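PDB 1Z2Z: probable tRNA pseudouridine synthase D from Methanosarcina mazei, which probably converts uridine-13 of transfer RNAs to pseudouridine, as a member of the TruD family of pseudouridine synthases. Local coordinates for residues A[177-182]-A[215-220]; A[237-242]-A[259-264]. All blocks are in the same frame, centred on the assembly; numbering follows the deposited sequence.

Interaction 1. Residues A[177-182]-A[215-220]; sequences SVRPVT and NARQFV
Two buried arginines, Arg-179 and Arg-217, meet guanidinium to guanidinium, and this arginine pair is the whole contact. It joins the loop ahead of helix 182-191, which makes an inverse gamma turn centred on Pro-180, to helix 213-223 in the TRUD region of the enzyme. The nearest CA atoms, those of Arg-179 and Arg-217, are 11.9 Å apart, so both side chains reach across from opposite directions. Arg-217 spans the gap extended from CG to NE; Arg-179, leaving its backbone with chi1 at -178°, bends at chi3 and brings NH1 and CZ over the Arg-217 group. The planes are tilted by 56°, too much for a parallel stack. Acidic and carbonyl groups around the pair probably make this closeness tolerable: Arg-217 forms salt bridges from NE to Glu-209 and from NH2 to Glu-240, while Arg-179 gives NH1 to the carbonyl of Glu-204 and NH2 to that of Tyr-201. Glu-240 also makes a weak, long ion pair with Arg-179, so its carboxylate probably offsets charge from both. A leucine in place of Arg-217 would probably leave Glu-209 and Glu-240 without their salt-bridge mate and Arg-179 without the flat group beside it. CZ of Arg-179 lies 3.3 Å above the guanidinium plane of Arg-217, displaced toward its rim and 3.5 Å from Arg-217 CZ.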
loop_
_atom_site.group_PDB
_atom_site.type_symbol
_atom_site.label_atom_id
_atom_site.label_comp_id
_atom_site.label_asym_id
_atom_site.label_seq_id
_atom_site.Cartn_x
_atom_site.Cartn_y
_atom_site.Cartn_z
ATOM N N SER A 177 -8.710 -4.679 2.890
ATOM C CA SER A 177 -9.377 -4.255 1.660
ATOM C C SER A 177 -10.331 -3.096 1.939
ATOM O O SER A 177 -10.022 -1.940 1.642
ATOM C CB SER A 177 -10.151 -5.431 1.048
ATOM O OG SER A 177 -9.271 -6.463 0.633
ATOM N N VAL A 178 -11.484 -3.419 2.521
ATOM C CA VAL A 178 -12.508 -2.426 2.857
ATOM C C VAL A 178 -12.555 -2.246 4.366
ATOM O O VAL A 178 -13.059 -1.247 4.889
ATOM C CB VAL A 178 -13.917 -2.887 2.390
ATOM C CG1 VAL A 178 -14.301 -4.198 3.090
ATOM C CG2 VAL A 178 -14.947 -1.803 2.695
ATOM N N ARG A 179 -12.030 -3.242 5.061
ATOM C CA ARG A 179 -12.012 -3.227 6.508
ATOM C C ARG A 179 -10.601 -3.545 6.980
ATOM O O ARG A 179 -10.124 -4.668 6.819
ATOM C CB ARG A 179 -12.995 -4.266 7.022
ATOM C CG ARG A 179 -13.109 -4.319 8.507
ATOM C CD ARG A 179 -14.036 -5.440 8.876
ATOM N NE ARG A 179 -13.514 -6.711 8.396
ATOM C CZ ARG A 179 -14.071 -7.888 8.647
ATOM N NH1 ARG A 179 -15.178 -7.951 9.371
ATOM N NH2 ARG A 179 -13.507 -9.001 8.191
ATOM N N PRO A 180 -9.906 -2.547 7.549
ATOM C CA PRO A 180 -8.537 -2.728 8.045
ATOM C C PRO A 180 -8.501 -3.463 9.380
ATOM O O PRO A 180 -8.454 -2.839 10.433
ATOM C CB PRO A 180 -8.029 -1.294 8.160
ATOM C CG PRO A 180 -9.263 -0.552 8.577
ATOM C CD PRO A 180 -10.320 -1.135 7.657
ATOM N N VAL A 181 -8.518 -4.790 9.327
ATOM C CA VAL A 181 -8.506 -5.605 10.539
ATOM C C VAL A 181 -7.329 -6.575 10.598
ATOM O O VAL A 181 -7.108 -7.238 11.612
ATOM C CB VAL A 181 -9.804 -6.425 10.665
ATOM C CG1 VAL A 181 -10.930 -5.542 11.111
ATOM C CG2 VAL A 181 -10.132 -7.063 9.337
ATOM N N THR A 182 -6.572 -6.664 9.516
ATOM C CA THR A 182 -5.445 -7.578 9.494
ATOM C C THR A 182 -4.609 -7.444 10.766
ATOM O O THR A 182 -4.581 -8.364 11.586
ATOM C CB THR A 182 -4.591 -7.343 8.247
ATOM O OG1 THR A 182 -4.156 -5.979 8.202
ATOM C CG2 THR A 182 -5.417 -7.639 7.007
ATOM N N ASN A 215 -24.471 -4.936 9.651
ATOM C CA ASN A 215 -25.335 -5.495 10.690
ATOM C C ASN A 215 -25.304 -7.020 10.723
ATOM O O ASN A 215 -25.832 -7.642 11.645
ATOM C CB ASN A 215 -26.779 -4.995 10.519
ATOM C CG ASN A 215 -27.030 -3.673 11.235
ATOM O OD1 ASN A 215 -26.413 -2.656 10.918
ATOM N ND2 ASN A 215 -27.933 -3.690 12.214
ATOM N N ALA A 216 -24.684 -7.619 9.716
ATOM C CA ALA A 216 -24.573 -9.068 9.661
ATOM C C ALA A 216 -23.453 -9.506 10.604
ATOM O O ALA A 216 -23.612 -10.463 11.360
ATOM C CB ALA A 216 -24.269 -9.515 8.246
ATOM N N ARG A 217 -22.327 -8.791 10.547
ATOM C CA ARG A 217 -21.158 -9.063 11.386
ATOM C C ARG A 217 -21.474 -8.717 12.828
ATOM O O ARG A 217 -21.140 -9.459 13.748
ATOM C CB ARG A 217 -19.955 -8.229 10.928
ATOM C CG ARG A 217 -19.429 -8.578 9.543
ATOM C CD ARG A 217 -18.281 -7.664 9.156
ATOM N NE ARG A 217 -17.872 -7.843 7.762
ATOM C CZ ARG A 217 -17.132 -8.852 7.313
ATOM N NH1 ARG A 217 -16.704 -9.790 8.147
ATOM N NH2 ARG A 217 -16.823 -8.926 6.025
ATOM N N GLN A 218 -22.112 -7.572 13.013
ATOM C CA GLN A 218 -22.498 -7.114 14.335
ATOM C C GLN A 218 -23.351 -8.173 15.019
ATOM O O GLN A 218 -23.264 -8.365 16.229
ATOM C CB GLN A 218 -23.308 -5.825 14.216
ATOM C CG GLN A 218 -22.738 -4.659 14.989
ATOM C CD GLN A 218 -22.474 -5.010 16.428
ATOM O OE1 GLN A 218 -23.232 -5.755 17.042
ATOM N NE2 GLN A 218 -21.403 -4.467 16.981
ATOM N N PHE A 219 -24.177 -8.860 14.236
ATOM C CA PHE A 219 -25.052 -9.883 14.782
ATOM C C PHE A 219 -24.279 -11.004 15.440
ATOM O O PHE A 219 -24.385 -11.217 16.646
ATOM C CB PHE A 219 -25.941 -10.479 13.695
ATOM C CG PHE A 219 -26.912 -11.506 14.212
ATOM C CD1 PHE A 219 -28.100 -11.118 14.812
ATOM C CD2 PHE A 219 -26.628 -12.865 14.119
ATOM C CE1 PHE A 219 -28.985 -12.067 15.326
ATOM C CE2 PHE A 219 -27.509 -13.817 14.632
ATOM C CZ PHE A 219 -28.687 -13.416 15.227
ATOM N N VAL A 220 -23.499 -11.731 14.650
ATOM C CA VAL A 220 -22.736 -12.847 15.189
ATOM C C VAL A 220 -21.611 -12.414 16.117
ATOM O O VAL A 220 -20.995 -13.247 16.776
ATOM C CB VAL A 220 -22.140 -13.718 14.058
ATOM C CG1 VAL A 220 -23.251 -14.188 13.144
ATOM C CG2 VAL A 220 -21.082 -12.940 13.283
#

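Interaction 2. Residues A[237-242]-A[259-264]; sequences LGHERA and RVLPQN
The imidazole of His-239 is the flat group here, and two apolar neighbours meet it obliquely: a methyl of Leu-261 near its root and the ring of Pro-262 farther out. CD2 of Leu-261 comes to 3.9 Å from CG of His-239 and 3.7 Å from its ND1. The same methyl also lies against the first side-chain carbon, His-239 CB, and the carbonyl O of His-239, so one branch of the leucine fills the corner between helix backbone and imidazole. With chi1 at -59°, His-239 sets CG anti to its carbonyl carbon, and the ring leans out to the proline, where CE1 is 4.2 Å from CD of Pro-262. One turn along the helix a second, looser patch forms: CB of Ala-242 lies 4.3 Å from CB of Val-260, and CG1 of Val-260 is 4.0 Å from the carbonyl O of Ala-242. No hydrogen bond crosses, so van der Waals packing alone joins the two segments, most of it near the surface, with Leu-261 buried. The pairing His-239 with Leu-261 and Ala-242 with Val-260 shows the returning chain running antiparallel to the helix. Leu-261 and Val-260 continue onto Met-243, and His-239 also touches Tyr-201 of helix 194-202, so the start of helix 238-249 packs against both that helix and the connection leading into helix 263-287.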
loop_
_atom_site.group_PDB
_atom_site.type_symbol
_atom_site.label_atom_id
_atom_site.label_comp_id
_atom_site.label_asym_id
_atom_site.label_seq_id
_atom_site.Cartn_x
_atom_site.Cartn_y
_atom_site.Cartn_z
ATOM N N LEU A 237 -18.458 -12.570 0.590
ATOM C CA LEU A 237 -17.466 -12.883 1.630
ATOM C C LEU A 237 -17.232 -14.387 1.774
ATOM O O LEU A 237 -17.710 -15.017 2.720
ATOM C CB LEU A 237 -17.925 -12.311 2.975
ATOM C CG LEU A 237 -18.228 -10.816 2.983
ATOM C CD1 LEU A 237 -18.907 -10.419 4.280
ATOM C CD2 LEU A 237 -16.935 -10.051 2.773
ATOM N N GLY A 238 -16.489 -14.953 0.829
ATOM C CA GLY A 238 -16.202 -16.373 0.867
ATOM C C GLY A 238 -15.360 -16.794 2.058
ATOM O O GLY A 238 -15.664 -17.797 2.693
ATOM N N HIS A 239 -14.309 -16.034 2.362
ATOM C CA HIS A 239 -13.422 -16.340 3.480
ATOM C C HIS A 239 -14.142 -16.377 4.828
ATOM O O HIS A 239 -13.921 -17.281 5.635
ATOM C CB HIS A 239 -12.270 -15.328 3.554
ATOM C CG HIS A 239 -11.417 -15.273 2.322
ATOM N ND1 HIS A 239 -11.044 -16.400 1.619
ATOM C CD2 HIS A 239 -10.835 -14.228 1.686
ATOM C CE1 HIS A 239 -10.272 -16.051 0.606
ATOM N NE2 HIS A 239 -10.129 -14.737 0.624
ATOM N N GLU A 240 -14.998 -15.395 5.084
ATOM C CA GLU A 240 -15.727 -15.367 6.344
ATOM C C GLU A 240 -16.675 -16.551 6.425
ATOM O O GLU A 240 -16.794 -17.191 7.467
ATOM C CB GLU A 240 -16.523 -14.065 6.495
ATOM C CG GLU A 240 -15.691 -12.849 6.896
ATOM C CD GLU A 240 -15.031 -12.152 5.718
ATOM O OE1 GLU A 240 -14.352 -12.826 4.912
ATOM O OE2 GLU A 240 -15.185 -10.918 5.604
ATOM N N ARG A 241 -17.354 -16.842 5.322
ATOM C CA ARG A 241 -18.297 -17.956 5.300
ATOM C C ARG A 241 -17.572 -19.283 5.550
ATOM O O ARG A 241 -17.977 -20.078 6.399
ATOM C CB ARG A 241 -19.058 -18.006 3.952
ATOM C CG ARG A 241 -20.119 -16.897 3.749
ATOM C CD ARG A 241 -20.786 -16.955 2.360
ATOM N NE ARG A 241 -21.385 -18.262 2.063
ATOM C CZ ARG A 241 -21.202 -18.941 0.925
ATOM N NH1 ARG A 241 -21.788 -20.123 0.749
ATOM N NH2 ARG A 241 -20.425 -18.452 -0.036
ATOM N N ALA A 242 -16.488 -19.505 4.820
ATOM C CA ALA A 242 -15.729 -20.739 4.955
ATOM C C ALA A 242 -15.353 -21.012 6.406
ATOM O O ALA A 242 -15.382 -22.161 6.862
ATOM C CB ALA A 242 -14.476 -20.679 4.088
ATOM N N ARG A 259 -7.432 -22.621 8.837
ATOM C CA ARG A 259 -6.983 -23.636 7.885
ATOM C C ARG A 259 -7.972 -23.836 6.739
ATOM O O ARG A 259 -7.901 -24.824 6.007
ATOM C CB ARG A 259 -6.750 -24.966 8.620
ATOM C CG ARG A 259 -5.343 -25.539 8.442
ATOM C CD ARG A 259 -5.080 -26.720 9.374
ATOM N NE ARG A 259 -3.698 -27.200 9.310
ATOM C CZ ARG A 259 -2.621 -26.460 9.580
ATOM N NH1 ARG A 259 -2.752 -25.189 9.935
ATOM N NH2 ARG A 259 -1.406 -26.994 9.510
ATOM N N VAL A 260 -8.885 -22.884 6.584
ATOM C CA VAL A 260 -9.888 -22.944 5.531
ATOM C C VAL A 260 -9.572 -21.928 4.429
ATOM O O VAL A 260 -10.051 -22.040 3.297
ATOM C CB VAL A 260 -11.284 -22.671 6.119
ATOM C CG1 VAL A 260 -11.734 -23.854 6.969
ATOM C CG2 VAL A 260 -11.239 -21.427 6.977
ATOM N N LEU A 261 -8.751 -20.944 4.777
ATOM C CA LEU A 261 -8.333 -19.891 3.855
ATOM C C LEU A 261 -6.966 -20.268 3.276
ATOM O O LEU A 261 -6.112 -20.790 3.993
ATOM C CB LEU A 261 -8.207 -18.563 4.611
ATOM C CG LEU A 261 -9.277 -18.225 5.659
ATOM C CD1 LEU A 261 -8.838 -17.015 6.471
ATOM C CD2 LEU A 261 -10.610 -17.972 4.980
ATOM N N PRO A 262 -6.731 -19.995 1.980
ATOM C CA PRO A 262 -5.445 -20.328 1.359
ATOM C C PRO A 262 -4.303 -19.594 2.046
ATOM O O PRO A 262 -4.505 -18.977 3.086
ATOM C CB PRO A 262 -5.639 -19.881 -0.086
ATOM C CG PRO A 262 -6.574 -18.721 0.050
ATOM C CD PRO A 262 -7.584 -19.246 1.041
ATOM N N GLN A 263 -3.109 -19.663 1.462
ATOM C CA GLN A 263 -1.922 -18.992 2.006
ATOM C C GLN A 263 -1.972 -17.463 1.911
ATOM O O GLN A 263 -0.995 -16.788 2.245
ATOM C CB GLN A 263 -0.670 -19.492 1.288
ATOM C CG GLN A 263 -0.793 -19.587 -0.239
ATOM C CD GLN A 263 -0.936 -18.241 -0.952
ATOM O OE1 GLN A 263 -1.996 -17.609 -0.927
ATOM N NE2 GLN A 263 0.139 -17.804 -1.600
ATOM N N ASN A 264 -3.105 -16.932 1.450
ATOM C CA ASN A 264 -3.296 -15.489 1.297
ATOM C C ASN A 264 -3.310 -14.852 2.679
ATOM O O ASN A 264 -2.256 -14.664 3.290
ATOM C CB ASN A 264 -4.620 -15.193 0.571
ATOM C CG ASN A 264 -4.650 -13.802 -0.077
ATOM O OD1 ASN A 264 -5.705 -13.338 -0.533
ATOM N ND2 ASN A 264 -3.494 -13.145 -0.133
#

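In the fold
Interaction 1 closes before interaction 2 opens along the chain, and their centres lie 14 Å apart on the same side of the molecule, all four segments within the TRUD region. Helix 238-249 connects them: it turns one flank to the connection 259-262 of interaction 2 and another to the arginines of interaction 1. Glu-240 on this helix is the direct tie, its OE2 2.6 Å from Arg-217 NH2. Loop 177-182 and helices 213-223 and 238-249 thus meet in one neighbourhood of the mainly helical part of the chain between residues 182 and 287, with a buried, polar contact at interaction 1 and an apolar one nearer the surface at interaction 2, away from the predicted nucleophile Asp-86.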